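Local coordinates for protein restriction endonuclease (Mycobacterium sp., PDB 4F0Q) that cleaves DNA in a manner dependent on cytosine methylation, working as a tetrameric restriction endonuclease, at residues A[46-51]-A[62-67]; A[106-111]-A[261-266]; A[297-302]-A[435-440]. All coordinates share one frame; numbering follows the deposited sequence.

From the N terminus, contact 1 comes first: 46-51 meets 62-67 across a ten-residue loop, packing the segment that leads into strand 67-69 against the start of helix 48-52. Contact 2 closes a far longer loop, 149 residues between its segments, and brings the chain after helix 243-251 back to the turn joining strands 104-106 and 111-115. Contact 3 ties helix 297-314 to helix 430-440, closing a span of 132 residues that includes the five-stranded mixed sheet from 319-324 to 406-409. The three follow in series, none nested or crossed. Their centres lie about 25 Å apart (contacts 1 and 2), about 36 Å (2 and 3) and about 50 Å (1 and 3).

Contact 1: A[46-51]-A[62-67]; sequences VNYHWL and VMLEAG
Y48 reaches across to the backbone of V62, its hydroxyl OH donating to the carbonyl O of V62 at 2.9 Å. This is the N-capped start of helix 48-52 packed on the irregular loop that leads to strand 67-69, in the N-terminal part of the protein, which is probably related to PUA-type domains. The C=O...donor angle is 148° and the donor is tilted 30° from the carbonyl plane, while O of V62 itself lies at the edge of the tyrosine ring. CG of Y48 stands anti to its backbone N (chi1 168°), which carries the ring out from the helix to this carbonyl. The side chains of L64 and Y48 cross at about a right angle, CD2 of L64 lying 3.6 Å from CE1 of Y48, and CB of L64 packs against the hydroxyl end.

H49 makes the second bridge, mostly through water. Water 1 accepts from the backbone N of V62 at 2.8 Å and also sits 3.1 Å from ND1 of H49, so the imidazole is linked to the loop without touching its amide. The chain of M63, bent at chi2 and chi3, returns its sulfur to the imidazole: SD of M63 is 3.9 Å from CE1 of H49, oblique to the ring.

Farther out, the two aromatic residues also support each other, CD2 of Y48 lying over the centre of one face of the H49 ring. Y31 meets both rings, edge-to-face with Y48, and its hydroxyl is hydrogen-bonded to N of L64, while R88 binds O of L64. N47 occupies the N-cap position of the helix, its ND2 bonded to O of N36; OD1 of N47 accepts a weak capping bond from N of H49 at 3.5 Å.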
# COMPACT_ATOMS: atom_id res chain seq x y z
N VAL A 46 -5.36 37.32 26.04
CA VAL A 46 -4.19 38.03 25.54
C VAL A 46 -4.55 38.91 24.35
O VAL A 46 -5.14 38.44 23.38
CB VAL A 46 -3.08 37.05 25.13
CG1 VAL A 46 -1.91 37.79 24.50
CG2 VAL A 46 -2.61 36.24 26.33
N ASN A 47 -4.19 40.18 24.44
CA ASN A 47 -4.44 41.12 23.35
C ASN A 47 -3.62 40.77 22.12
O ASN A 47 -2.40 40.63 22.19
CB ASN A 47 -4.12 42.55 23.81
CG ASN A 47 -4.48 43.59 22.77
OD1 ASN A 47 -5.27 43.33 21.85
ND2 ASN A 47 -3.91 44.78 22.90
N TYR A 48 -4.30 40.60 20.99
CA TYR A 48 -3.65 40.24 19.73
C TYR A 48 -2.63 41.28 19.29
O TYR A 48 -1.49 40.95 18.98
CB TYR A 48 -4.70 40.04 18.63
CG TYR A 48 -4.12 39.95 17.24
CD1 TYR A 48 -3.73 38.72 16.71
CD2 TYR A 48 -3.98 41.08 16.44
CE1 TYR A 48 -3.20 38.64 15.43
CE2 TYR A 48 -3.45 41.00 15.17
CZ TYR A 48 -3.06 39.78 14.67
OH TYR A 48 -2.54 39.71 13.40
N HIS A 49 -3.06 42.54 19.26
CA HIS A 49 -2.23 43.62 18.74
C HIS A 49 -0.97 43.86 19.56
O HIS A 49 0.03 44.35 19.04
CB HIS A 49 -3.04 44.91 18.61
CG HIS A 49 -4.04 44.88 17.50
ND1 HIS A 49 -3.68 44.93 16.17
CD2 HIS A 49 -5.39 44.79 17.51
CE1 HIS A 49 -4.76 44.88 15.41
NE2 HIS A 49 -5.82 44.79 16.21
N TRP A 50 -1.01 43.52 20.84
CA TRP A 50 0.19 43.60 21.67
C TRP A 50 1.14 42.46 21.34
O TRP A 50 2.35 42.65 21.26
CB TRP A 50 -0.15 43.57 23.16
CG TRP A 50 1.06 43.38 24.01
CD1 TRP A 50 1.92 44.35 24.44
CD2 TRP A 50 1.57 42.14 24.51
NE1 TRP A 50 2.92 43.79 25.19
CE2 TRP A 50 2.73 42.44 25.25
CE3 TRP A 50 1.15 40.81 24.42
CZ2 TRP A 50 3.48 41.45 25.89
CZ3 TRP A 50 1.90 39.83 25.05
CH2 TRP A 50 3.05 40.16 25.78
N LEU A 51 0.58 41.27 21.17
CA LEU A 51 1.37 40.07 20.90
C LEU A 51 2.06 40.15 19.55
O LEU A 51 3.20 39.71 19.40
CB LEU A 51 0.48 38.83 20.98
CG LEU A 51 1.17 37.47 20.82
CD1 LEU A 51 2.23 37.26 21.89
CD2 LEU A 51 0.14 36.35 20.86
N VAL A 62 -0.21 44.75 13.07
CA VAL A 62 -0.34 43.68 12.09
C VAL A 62 -1.82 43.33 11.98
O VAL A 62 -2.32 42.48 12.71
CB VAL A 62 0.46 42.43 12.52
CG1 VAL A 62 0.38 41.35 11.44
CG2 VAL A 62 1.91 42.80 12.79
N MET A 63 -2.51 44.00 11.06
CA MET A 63 -3.95 43.85 10.92
C MET A 63 -4.35 42.43 10.55
O MET A 63 -3.69 41.77 9.75
CB MET A 63 -4.50 44.84 9.90
CG MET A 63 -4.32 46.30 10.29
SD MET A 63 -5.02 46.66 11.91
CE MET A 63 -6.74 46.21 11.66
N LEU A 64 -5.45 41.96 11.15
CA LEU A 64 -5.94 40.61 10.89
C LEU A 64 -7.40 40.64 10.46
O LEU A 64 -8.29 40.19 11.19
CB LEU A 64 -5.76 39.73 12.13
CG LEU A 64 -5.95 38.22 11.96
CD1 LEU A 64 -4.93 37.65 11.00
CD2 LEU A 64 -5.88 37.52 13.30
N GLU A 65 -7.65 41.19 9.28
CA GLU A 65 -9.00 41.22 8.72
C GLU A 65 -9.38 39.83 8.23
O GLU A 65 -8.64 38.86 8.40
CB GLU A 65 -9.08 42.21 7.56
CG GLU A 65 -8.76 43.65 7.95
CD GLU A 65 -9.84 44.28 8.81
OE1 GLU A 65 -9.53 45.26 9.52
OE2 GLU A 65 -10.99 43.79 8.79
N ALA A 66 -10.56 39.72 7.61
CA ALA A 66 -11.00 38.45 7.05
C ALA A 66 -10.12 38.06 5.87
O ALA A 66 -9.93 38.83 4.94
CB ALA A 66 -12.46 38.54 6.63
N GLY A 67 -9.57 36.85 5.93
CA GLY A 67 -8.80 36.32 4.82
C GLY A 67 -7.30 36.46 4.96
O GLY A 67 -6.72 36.11 5.98
O HOH W 1 -0.77 44.01 15.67

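Contact 2: A[106-111]-A[261-266]; sequences DLDHGH and RRVLAS
R261 directs its guanidinium group to a backbone carbonyl of the facing turn, although its salt bridge is made to D217. Its chain runs extended from CG to NE and brings NH1 of R261 to 2.7 Å from O of L107. That bond is weak, because the angle at hydrogen is only 121°. The carbonyl meets the guanidinium at its edge, near the plane. Water 2, also at the edge, accepts from NH1 of R261 and donates to OD1 of D108 at 2.9 Å, joining two opposite charges whose nearest atoms, OD1 of D108 and NH1 of R261, stay 4.9 Å apart. CG2 of V263 lies over one guanidinium face, offset toward the rim.

The facing loop is a type I turn from D106 to H109 closed by a G1 beta bulge, in which G110 and H111 together sit opposite the single residue D106. G110 supplies the positive phi (62°), and O of D106 accepts from N of H109 and N of H111 on opposite faces of its plane. This hairpin end joins strands 104-106 and 111-115.

Against it, N of V263 donates to O of D108 at 2.9 Å with an N-H...O angle of 163°, and CA of R262 adds a C-H...O contact to the same oxygen. The D108 side chain slants past that of V263, OD1 of D108 lying 4.0 Å from CB of V263. OD2 of D108 is 3.8 Å from CB of A265 and also forms a salt bridge to R193 of the second subunit. V263 and L264 pair in parallel with a strand of that same subunit, carrying the sheet across the interface.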
# COMPACT_ATOMS: atom_id res chain seq x y z
N ASP A 106 -6.21 20.42 9.93
CA ASP A 106 -5.78 19.18 10.55
C ASP A 106 -4.47 19.42 11.29
O ASP A 106 -3.40 19.01 10.84
CB ASP A 106 -5.60 18.08 9.50
CG ASP A 106 -5.26 16.74 10.11
OD1 ASP A 106 -5.64 16.50 11.27
OD2 ASP A 106 -4.60 15.93 9.43
N LEU A 107 -4.56 20.11 12.43
CA LEU A 107 -3.38 20.53 13.17
C LEU A 107 -2.70 19.37 13.90
O LEU A 107 -1.56 19.50 14.35
CB LEU A 107 -3.74 21.65 14.15
CG LEU A 107 -4.37 22.90 13.53
CD1 LEU A 107 -4.62 23.96 14.59
CD2 LEU A 107 -3.49 23.45 12.42
N ASP A 108 -3.40 18.25 14.02
CA ASP A 108 -2.82 17.06 14.63
C ASP A 108 -1.76 16.43 13.73
O ASP A 108 -0.84 15.77 14.20
CB ASP A 108 -3.91 16.04 14.96
CG ASP A 108 -4.69 16.39 16.21
OD1 ASP A 108 -4.65 17.57 16.61
OD2 ASP A 108 -5.33 15.49 16.79
N HIS A 109 -1.91 16.64 12.42
CA HIS A 109 -0.94 16.13 11.46
C HIS A 109 -0.24 17.26 10.72
O HIS A 109 0.41 17.05 9.70
CB HIS A 109 -1.62 15.19 10.46
CG HIS A 109 -2.27 14.00 11.10
ND1 HIS A 109 -3.57 14.03 11.58
CD2 HIS A 109 -1.80 12.76 11.36
CE1 HIS A 109 -3.87 12.85 12.09
NE2 HIS A 109 -2.82 12.06 11.97
N GLY A 110 -0.37 18.47 11.26
CA GLY A 110 0.34 19.63 10.75
C GLY A 110 0.04 20.01 9.31
O GLY A 110 0.89 20.56 8.62
N HIS A 111 -1.18 19.72 8.86
CA HIS A 111 -1.58 20.11 7.51
C HIS A 111 -2.84 20.97 7.51
O HIS A 111 -3.78 20.71 8.25
CB HIS A 111 -1.79 18.88 6.62
CG HIS A 111 -2.21 19.22 5.22
ND1 HIS A 111 -3.53 19.36 4.86
CD2 HIS A 111 -1.48 19.45 4.11
CE1 HIS A 111 -3.60 19.66 3.57
NE2 HIS A 111 -2.37 19.72 3.09
N ARG A 261 4.10 19.62 12.17
CA ARG A 261 3.63 19.50 13.55
C ARG A 261 2.86 18.20 13.74
O ARG A 261 2.03 17.83 12.91
CB ARG A 261 2.76 20.70 13.93
CG ARG A 261 2.22 20.65 15.35
CD ARG A 261 1.39 21.88 15.68
NE ARG A 261 0.91 21.87 17.05
CZ ARG A 261 -0.29 21.43 17.43
NH1 ARG A 261 -1.13 20.96 16.52
NH2 ARG A 261 -0.64 21.47 18.70
N ARG A 262 3.13 17.51 14.85
CA ARG A 262 2.49 16.24 15.13
C ARG A 262 1.93 16.20 16.55
O ARG A 262 2.63 16.54 17.51
CB ARG A 262 3.48 15.09 14.94
CG ARG A 262 2.90 13.71 15.17
CD ARG A 262 1.83 13.38 14.14
NE ARG A 262 1.50 11.96 14.15
CZ ARG A 262 0.55 11.42 14.91
NH1 ARG A 262 -0.16 12.18 15.73
NH2 ARG A 262 0.32 10.11 14.85
N VAL A 263 0.68 15.79 16.68
CA VAL A 263 0.06 15.63 17.99
C VAL A 263 -0.41 14.19 18.17
O VAL A 263 -1.27 13.71 17.43
CB VAL A 263 -1.15 16.57 18.18
CG1 VAL A 263 -1.85 16.27 19.49
CG2 VAL A 263 -0.69 18.02 18.13
N LEU A 264 0.17 13.50 19.15
CA LEU A 264 -0.21 12.12 19.44
C LEU A 264 -1.57 12.07 20.12
O LEU A 264 -1.69 12.34 21.32
CB LEU A 264 0.85 11.43 20.29
CG LEU A 264 2.20 11.16 19.62
CD1 LEU A 264 3.15 10.45 20.57
CD2 LEU A 264 2.02 10.37 18.34
N ALA A 265 -2.60 11.71 19.36
CA ALA A 265 -3.95 11.63 19.88
C ALA A 265 -4.60 10.30 19.51
O ALA A 265 -4.12 9.59 18.63
CB ALA A 265 -4.79 12.78 19.37
N SER A 266 -5.69 9.97 20.20
CA SER A 266 -6.42 8.74 19.91
C SER A 266 -7.00 8.77 18.50
O SER A 266 -7.64 9.74 18.10
CB SER A 266 -7.54 8.54 20.93
OG SER A 266 -8.33 7.41 20.61
O HOH W 2 -3.45 20.17 17.11

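Contact 3: A[297-302]-A[435-440]; sequences KHAFEL and ASTVDE
Two helices pack here at a steep angle in the C-terminal part of the chain: helix 297-314, at its first turns, against residues 435-440 of the helix that begins at 430. A299 and L302 are set against the backbone of the other helix, and the side chain of T437 against O of A299. The short axes approach to 8.1 Å with 114° between their N-to-C directions, and no hydrogen bond links the segments. CA of A299 lies 5.0 Å from CA of T437. CB of A299 sits 3.6 Å from O of T437 and also borders V438, whereas CB of T437 is 3.5 Å from O of A299. OG1 of T437 turns to L434 O and Y293 OH for its hydrogen bonds.

One turn on, chi1 of L302 (-178°) swings its isobutyl group away from the backbone N and over to 435-440. CD2 of L302 lies 3.6 Å from O of T437 and reaches the backbone C of E440, whose carboxylate forms a salt bridge with R306.

Beside this interface, ND1 of H298 donates to OE1 of E301 at 2.8 Å, from above the carboxylate plane. The side chain of L302 is about 12 Å from the bound magnesium ion, whose site includes D334, Q355 and A356: helix packing beside the metal site of a PDDEXK-type nuclease fold.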
# COMPACT_ATOMS: atom_id res chain seq x y z
N LYS A 297 -28.57 -1.37 -3.55
CA LYS A 297 -27.29 -1.85 -3.04
C LYS A 297 -26.12 -1.59 -3.98
O LYS A 297 -25.12 -0.96 -3.60
CB LYS A 297 -27.39 -3.35 -2.74
CG LYS A 297 -26.11 -4.00 -2.24
CD LYS A 297 -26.30 -5.49 -2.05
CE LYS A 297 -25.03 -6.17 -1.58
NZ LYS A 297 -24.59 -5.67 -0.25
N HIS A 298 -26.23 -2.07 -5.22
CA HIS A 298 -25.12 -2.01 -6.16
C HIS A 298 -24.92 -0.63 -6.78
O HIS A 298 -23.82 -0.27 -7.19
CB HIS A 298 -25.30 -3.08 -7.24
CG HIS A 298 -25.48 -4.46 -6.68
ND1 HIS A 298 -24.42 -5.29 -6.37
CD2 HIS A 298 -26.60 -5.16 -6.37
CE1 HIS A 298 -24.88 -6.43 -5.89
NE2 HIS A 298 -26.20 -6.38 -5.88
N ALA A 299 -26.00 0.16 -6.83
CA ALA A 299 -25.88 1.55 -7.23
C ALA A 299 -25.07 2.29 -6.17
O ALA A 299 -24.24 3.14 -6.49
CB ALA A 299 -27.26 2.18 -7.38
N PHE A 300 -25.31 1.93 -4.92
CA PHE A 300 -24.54 2.46 -3.81
C PHE A 300 -23.11 1.95 -3.88
O PHE A 300 -22.19 2.62 -3.41
CB PHE A 300 -25.17 2.10 -2.47
CG PHE A 300 -24.42 2.64 -1.28
CD1 PHE A 300 -24.54 3.98 -0.93
CD2 PHE A 300 -23.60 1.82 -0.53
CE1 PHE A 300 -23.85 4.48 0.16
CE2 PHE A 300 -22.90 2.32 0.56
CZ PHE A 300 -23.03 3.65 0.90
N GLU A 301 -22.92 0.77 -4.45
CA GLU A 301 -21.58 0.24 -4.67
C GLU A 301 -20.82 1.09 -5.69
O GLU A 301 -19.64 1.40 -5.51
CB GLU A 301 -21.63 -1.23 -5.10
CG GLU A 301 -22.14 -2.17 -4.02
CD GLU A 301 -22.24 -3.61 -4.49
OE1 GLU A 301 -22.10 -3.85 -5.71
OE2 GLU A 301 -22.44 -4.50 -3.64
N LEU A 302 -21.50 1.46 -6.78
CA LEU A 302 -20.91 2.32 -7.80
C LEU A 302 -20.57 3.69 -7.23
O LEU A 302 -19.46 4.22 -7.43
CB LEU A 302 -21.85 2.45 -9.00
CG LEU A 302 -21.33 3.28 -10.17
CD1 LEU A 302 -20.04 2.69 -10.72
CD2 LEU A 302 -22.38 3.39 -11.27
N ALA A 435 -28.90 9.26 -10.09
CA ALA A 435 -29.47 8.62 -11.28
C ALA A 435 -28.37 8.03 -12.16
O ALA A 435 -28.58 7.01 -12.81
CB ALA A 435 -30.30 9.62 -12.07
N SER A 436 -27.21 8.68 -12.17
CA SER A 436 -26.05 8.13 -12.87
C SER A 436 -25.68 6.78 -12.27
O SER A 436 -25.47 5.80 -13.00
CB SER A 436 -24.87 9.09 -12.79
OG SER A 436 -23.71 8.52 -13.38
N THR A 437 -25.61 6.72 -10.94
CA THR A 437 -25.26 5.49 -10.25
C THR A 437 -26.30 4.39 -10.47
O THR A 437 -25.95 3.21 -10.60
CB THR A 437 -25.08 5.71 -8.73
OG1 THR A 437 -26.31 6.17 -8.16
CG2 THR A 437 -23.98 6.72 -8.47
N VAL A 438 -27.57 4.78 -10.52
CA VAL A 438 -28.65 3.81 -10.75
C VAL A 438 -28.61 3.27 -12.18
O VAL A 438 -28.82 2.08 -12.41
CB VAL A 438 -30.03 4.44 -10.47
CG1 VAL A 438 -31.15 3.50 -10.91
CG2 VAL A 438 -30.17 4.77 -9.00
N ASP A 439 -28.31 4.14 -13.14
CA ASP A 439 -28.35 3.77 -14.55
C ASP A 439 -27.08 3.07 -15.04
O ASP A 439 -27.12 2.36 -16.05
CB ASP A 439 -28.62 5.00 -15.42
CG ASP A 439 -29.98 5.60 -15.17
OD1 ASP A 439 -30.93 4.84 -14.88
OD2 ASP A 439 -30.11 6.84 -15.25
N GLU A 440 -25.97 3.27 -14.34
CA GLU A 440 -24.69 2.79 -14.87
C GLU A 440 -23.98 1.72 -14.03
O GLU A 440 -22.84 1.37 -14.33
CB GLU A 440 -23.74 3.98 -15.10
CG GLU A 440 -24.31 5.04 -16.03
CD GLU A 440 -23.35 6.19 -16.25
OE1 GLU A 440 -22.18 6.09 -15.82
OE2 GLU A 440 -23.76 7.20 -16.86